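Local atomic coordinates of DUF1116 domain-containing protein (Enterococcus faecalis, PDB entry 3CLQ), a protein that is of unknown function but belongs to the AllG family, and may therefore be related to a subunit of oxamate carbamoyltransferase. Residues Gly30-Ile35 with Asn112-Ile117; Asp100-Met105 with Ala127-Ser132. All blocks are in the same frame, centred on the assembly; numbering follows the deposited sequence.

Interaction 1 (Gly30-Ile35 with Asn112-Ile117); sequences GFDKAI and NMYVHI
Lys33 lies obliquely across Tyr114, combining an apolar contact with a polar reach. Its CG makes an off-centre CH-pi contact 4.2 Å from the centroid of the Tyr114 ring, and its backbone N lies over one face of that ring. A bend at chi3 (149°) then carries the amine to Asn112, where NZ donates to OD1 at 3.1 Å from above the amide plane. A long aliphatic chain ending in a charge suits this partly exposed place. Asn112 has its other hand occupied, with ND2 bonded to Glu73 of helix 60-73.

Phe31 and His116 are a non-hydrogen-bonded pair with side chains on the same face. They lie side by side, pointing the same way, with ring planes at an oblique 48°, and Phe31 CE1 sits over one face of the imidazole, 3.8 Å from His116 CD2. The phenyl ring also packs on Leu163 and Met167 of helix 146-168, as expected of a buried apolar group. His116 is fixed at both nitrogens, ND1 by the carbonyl of Thr129 and NE2 by the hydroxyl of Thr236.

Between this pair and Lys33-Tyr114, Val115 N reaches Asp32 O at 2.9 Å; beyond it, Ile117 N reaches Gly30 O at 2.7 Å, each bond having a return partner. Glycine suits this spot: Ile117 CD1, 3.3 Å from Gly30 C, occupies the face where a CB would point. Past Lys33, Ala34 N bonds to Met113 O at 2.8 Å as the chain turns into helix 34-37. Such alternating hydrogen-bonded and non-hydrogen-bonded pairs are characteristic of an antiparallel beta sheet, here its two central strands.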
loop_
_atom_site.group_PDB
_atom_site.type_symbol
_atom_site.label_atom_id
_atom_site.label_comp_id
_atom_site.label_asym_id
_atom_site.label_seq_id
_atom_site.Cartn_x
_atom_site.Cartn_y
_atom_site.Cartn_z
ATOM N N GLY B 30 17.954 11.006 9.366
ATOM C CA GLY B 30 18.595 12.004 8.527
ATOM C C GLY B 30 19.129 11.463 7.223
ATOM O O GLY B 30 18.962 10.275 6.913
ATOM N N PHE B 31 19.760 12.363 6.462
ATOM C CA PHE B 31 20.464 12.049 5.226
ATOM C C PHE B 31 21.689 12.919 5.182
ATOM O O PHE B 31 21.653 14.052 5.651
ATOM C CB PHE B 31 19.612 12.393 4.016
ATOM C CG PHE B 31 18.370 11.559 3.879
ATOM C CD1 PHE B 31 18.384 10.385 3.138
ATOM C CD2 PHE B 31 17.185 11.950 4.478
ATOM C CE1 PHE B 31 17.230 9.627 3.007
ATOM C CE2 PHE B 31 16.035 11.195 4.338
ATOM C CZ PHE B 31 16.048 10.043 3.611
ATOM N N ASP B 32 22.764 12.412 4.593
ATOM C CA ASP B 32 24.003 13.179 4.485
ATOM C C ASP B 32 25.053 12.432 3.638
ATOM O O ASP B 32 24.948 11.224 3.400
ATOM C CB ASP B 32 24.553 13.537 5.877
ATOM C CG ASP B 32 25.283 14.896 5.902
ATOM O OD1 ASP B 32 25.411 15.555 4.836
ATOM O OD2 ASP B 32 25.743 15.302 6.998
ATOM N N LYS B 33 26.042 13.168 3.150
ATOM C CA LYS B 33 27.102 12.567 2.382
ATOM C C LYS B 33 27.726 11.473 3.224
ATOM O O LYS B 33 27.940 11.645 4.413
ATOM C CB LYS B 33 28.157 13.618 2.016
ATOM C CG LYS B 33 27.613 14.823 1.253
ATOM C CD LYS B 33 28.734 15.645 0.665
ATOM C CE LYS B 33 28.305 16.307 -0.631
ATOM N NZ LYS B 33 29.485 16.938 -1.271
ATOM N N ALA B 34 28.022 10.344 2.603
ATOM C CA ALA B 34 28.729 9.276 3.288
ATOM C C ALA B 34 29.881 9.817 4.140
ATOM O O ALA B 34 29.940 9.583 5.339
ATOM C CB ALA B 34 29.250 8.299 2.290
ATOM N N ILE B 35 30.791 10.555 3.527
ATOM C CA ILE B 35 32.006 10.947 4.226
ATOM C C ILE B 35 31.768 11.751 5.507
ATOM O O ILE B 35 32.599 11.721 6.415
ATOM C CB ILE B 35 32.945 11.728 3.294
ATOM C CG1 ILE B 35 34.434 11.386 3.576
ATOM C CG2 ILE B 35 32.594 13.215 3.313
ATOM C CD1 ILE B 35 35.097 12.120 4.739
ATOM N N ASN B 112 30.916 10.992 -1.528
ATOM C CA ASN B 112 29.945 12.053 -1.869
ATOM C C ASN B 112 28.528 11.625 -2.269
ATOM O O ASN B 112 27.701 12.461 -2.648
ATOM C CB ASN B 112 30.532 13.014 -2.891
ATOM C CG ASN B 112 31.671 13.793 -2.324
ATOM O OD1 ASN B 112 31.481 14.614 -1.428
ATOM N ND2 ASN B 112 32.871 13.524 -2.806
HETATM N N MSE B 113 28.240 10.334 -2.173
HETATM C CA MSE B 113 26.866 9.895 -2.291
HETATM C C MSE B 113 26.153 10.183 -0.987
HETATM O O MSE B 113 26.775 10.165 0.075
HETATM C CB MSE B 113 26.797 8.415 -2.618
HETATM C CG MSE B 113 27.244 8.147 -4.018
HETATM SE SE MSE B 113 27.487 6.255 -4.368
HETATM C CE MSE B 113 29.113 6.421 -5.422
ATOM N N TYR B 114 24.856 10.469 -1.072
ATOM C CA TYR B 114 24.058 10.658 0.123
ATOM C C TYR B 114 23.593 9.308 0.629
ATOM O O TYR B 114 23.312 8.417 -0.170
ATOM C CB TYR B 114 22.877 11.574 -0.170
ATOM C CG TYR B 114 23.225 12.994 0.093
ATOM C CD1 TYR B 114 23.979 13.723 -0.827
ATOM C CD2 TYR B 114 22.857 13.606 1.282
ATOM C CE1 TYR B 114 24.349 15.055 -0.565
ATOM C CE2 TYR B 114 23.207 14.927 1.549
ATOM C CZ TYR B 114 23.959 15.638 0.624
ATOM O OH TYR B 114 24.315 16.929 0.887
ATOM N N VAL B 115 23.543 9.159 1.952
ATOM C CA VAL B 115 23.039 7.936 2.590
ATOM C C VAL B 115 21.918 8.239 3.594
ATOM O O VAL B 115 21.887 9.334 4.142
ATOM C CB VAL B 115 24.177 7.144 3.310
ATOM C CG1 VAL B 115 25.094 6.488 2.303
ATOM C CG2 VAL B 115 24.979 8.045 4.262
ATOM N N HIS B 116 20.995 7.282 3.800
ATOM C CA HIS B 116 20.022 7.324 4.918
ATOM C C HIS B 116 20.784 7.219 6.225
ATOM O O HIS B 116 21.686 6.400 6.340
ATOM C CB HIS B 116 19.089 6.104 4.932
ATOM C CG HIS B 116 18.305 5.899 3.682
ATOM N ND1 HIS B 116 18.895 5.646 2.463
ATOM C CD2 HIS B 116 16.970 5.827 3.476
ATOM C CE1 HIS B 116 17.951 5.479 1.550
ATOM N NE2 HIS B 116 16.777 5.583 2.139
ATOM N N ILE B 117 20.423 8.001 7.225
ATOM C CA ILE B 117 20.994 7.764 8.531
ATOM C C ILE B 117 19.898 7.200 9.412
ATOM O O ILE B 117 18.925 7.901 9.714
ATOM C CB ILE B 117 21.493 9.035 9.162
ATOM C CG1 ILE B 117 22.290 9.844 8.151
ATOM C CG2 ILE B 117 22.345 8.701 10.349
ATOM C CD1 ILE B 117 22.178 11.339 8.375
#

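Interaction 2 (Asp100-Met105 with Ala127-Ser132); sequences DAVGSM and AFTNLS
The Phe128 ring meets Asp100 obliquely, neither squarely over a face nor squarely at an edge: ring atom CD2 lies 3.6 Å from Asp100 O. With CG beside the backbone N (chi1 -53°), the ring is held close to the same carbonyl that the Phe128 amide uses. Ile117 of the adjoining strand and Pro39 of a loop also touch this ring, giving the large apolar group a buried setting.

Phe128 is also the centre of the backbone pairing. Its N-H gives a weak, bent bond to Asp100 O (3.0 Å, 134° at the hydrogen), while its carbonyl oxygen accepts a firmer one from Val102 N, also at 3.0 Å and nearly in line with the C=O bond. One residue thus binds both neighbours of Ala101, the pattern of a parallel bridge, and the two chains run only 28° apart in direction. The Ala101 methyl lies alongside the Phe128 CB, 4.0 Å from it, and its small size suits the close backbone approach. Asp100, whose backbone is in the left-handed region, is of a type that adopts this conformation readily.

Further along, Val102 and Thr129 cross at an angle, but the modelled spacing of their methyl groups is doubtful. The Thr129 hydroxyl is hydrogen-bonded to the carbonyl of Pro235.

The bridge adds the loop 100-105 to the outer side of strand 126-130, whose other side is bonded to strand 114-120 through Ala127 with Ile118 and Thr129 with His116. Helix 234-247 closes over the pair: Met238 packs on Val102 and Ser104, and Lys242 on Ala127. Past the bridge along the loop, Gly103 N is hydrogen-bonded to Asp306, and Ser104 OG to the hydroxyl of Tyr231.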
loop_
_atom_site.group_PDB
_atom_site.type_symbol
_atom_site.label_atom_id
_atom_site.label_comp_id
_atom_site.label_asym_id
_atom_site.label_seq_id
_atom_site.Cartn_x
_atom_site.Cartn_y
_atom_site.Cartn_z
ATOM N N ASP B 100 29.033 -0.536 8.956
ATOM C CA ASP B 100 27.688 -0.393 9.474
ATOM C C ASP B 100 26.746 0.083 8.387
ATOM O O ASP B 100 25.754 0.741 8.676
ATOM C CB ASP B 100 27.687 0.570 10.677
ATOM C CG ASP B 100 28.405 -0.024 11.892
ATOM O OD1 ASP B 100 28.513 -1.269 11.949
ATOM O OD2 ASP B 100 28.860 0.726 12.783
ATOM N N ALA B 101 27.053 -0.232 7.134
ATOM C CA ALA B 101 26.139 0.116 6.048
ATOM C C ALA B 101 25.700 -1.147 5.320
ATOM O O ALA B 101 26.167 -2.230 5.658
ATOM C CB ALA B 101 26.812 1.071 5.087
ATOM N N VAL B 102 24.828 -1.000 4.320
ATOM C CA VAL B 102 24.516 -2.078 3.341
ATOM C C VAL B 102 24.287 -1.497 1.945
ATOM O O VAL B 102 23.871 -0.355 1.803
ATOM C CB VAL B 102 23.273 -2.893 3.705
ATOM C CG1 VAL B 102 23.565 -3.827 4.854
ATOM C CG2 VAL B 102 22.109 -1.983 4.027
ATOM N N GLY B 103 24.564 -2.269 0.906
ATOM C CA GLY B 103 24.470 -1.737 -0.441
ATOM C C GLY B 103 23.692 -2.627 -1.383
ATOM O O GLY B 103 23.942 -3.848 -1.484
ATOM N N SER B 104 22.719 -2.012 -2.055
ATOM C CA SER B 104 21.913 -2.694 -3.068
ATOM C C SER B 104 22.689 -2.993 -4.370
ATOM O O SER B 104 23.387 -2.114 -4.904
ATOM C CB SER B 104 20.673 -1.881 -3.385
ATOM O OG SER B 104 19.942 -2.564 -4.383
HETATM N N MSE B 105 22.527 -4.226 -4.867
HETATM C CA MSE B 105 23.299 -4.806 -5.982
HETATM C C MSE B 105 24.821 -4.627 -5.867
HETATM O O MSE B 105 25.475 -5.252 -5.026
HETATM C CB MSE B 105 22.796 -4.308 -7.338
HETATM C CG MSE B 105 21.316 -4.519 -7.593
HETATM SE SE MSE B 105 20.642 -6.382 -7.561
HETATM C CE MSE B 105 19.978 -6.473 -5.688
ATOM N N ALA B 127 22.841 2.515 11.328
ATOM C CA ALA B 127 23.218 1.914 10.053
ATOM C C ALA B 127 23.067 2.948 8.954
ATOM O O ALA B 127 22.478 4.006 9.178
ATOM C CB ALA B 127 22.382 0.723 9.758
ATOM N N PHE B 128 23.593 2.636 7.772
ATOM C CA PHE B 128 23.544 3.544 6.634
ATOM C C PHE B 128 23.306 2.772 5.333
ATOM O O PHE B 128 23.775 1.628 5.197
ATOM C CB PHE B 128 24.903 4.238 6.496
ATOM C CG PHE B 128 25.392 4.920 7.751
ATOM C CD1 PHE B 128 24.983 6.220 8.062
ATOM C CD2 PHE B 128 26.287 4.281 8.596
ATOM C CE1 PHE B 128 25.458 6.858 9.210
ATOM C CE2 PHE B 128 26.746 4.912 9.755
ATOM C CZ PHE B 128 26.329 6.205 10.062
ATOM N N THR B 129 22.611 3.389 4.377
ATOM C CA THR B 129 22.582 2.914 2.977
ATOM C C THR B 129 22.420 4.076 2.059
ATOM O O THR B 129 21.871 5.090 2.455
ATOM C CB THR B 129 21.418 1.951 2.595
ATOM O OG1 THR B 129 20.294 2.091 3.486
ATOM C CG2 THR B 129 21.882 0.541 2.589
ATOM N N ASN B 130 22.862 3.916 0.819
ATOM C CA ASN B 130 22.694 4.956 -0.178
ATOM C C ASN B 130 21.255 4.956 -0.648
ATOM O O ASN B 130 20.438 4.149 -0.189
ATOM C CB ASN B 130 23.583 4.712 -1.383
ATOM C CG ASN B 130 23.111 3.541 -2.188
ATOM O OD1 ASN B 130 21.987 3.081 -2.008
ATOM N ND2 ASN B 130 23.975 3.024 -3.062
ATOM N N LEU B 131 20.973 5.873 -1.568
ATOM C CA LEU B 131 19.655 6.061 -2.120
ATOM C C LEU B 131 19.494 5.316 -3.431
ATOM O O LEU B 131 20.458 5.042 -4.133
ATOM C CB LEU B 131 19.400 7.541 -2.360
ATOM C CG LEU B 131 19.110 8.391 -1.128
ATOM C CD1 LEU B 131 20.268 8.304 -0.137
ATOM C CD2 LEU B 131 18.890 9.823 -1.557
ATOM N N SER B 132 18.252 4.995 -3.753
ATOM C CA SER B 132 17.917 4.530 -5.077
ATOM C C SER B 132 18.105 5.662 -6.082
ATOM O O SER B 132 17.484 6.720 -5.976
ATOM C CB SER B 132 16.463 4.052 -5.100
ATOM O OG SER B 132 15.937 4.039 -6.417
#

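In the fold
Both interactions reach the same antiparallel sheet, their centres about 10 Å apart. Across it the order is 174-175, 26-33, 114-120, 126-130: interaction 1 joins the middle pair, and interaction 2 only adds the loop 100-105 to the outer strand. They touch directly through strands 114-120 and 126-130, which are consecutive in the chain; His116 N and Thr129 O, 2.7 Å apart, probably form a hydrogen bond. Along the chain the segments alternate (30-35, 100-105, 112-117, 127-132), so the two contacts cross in sequence. Interaction 2 is nearer the chain centre, at about 6 Å against 16 Å, so the sheet extends from the buried middle of the protein outward.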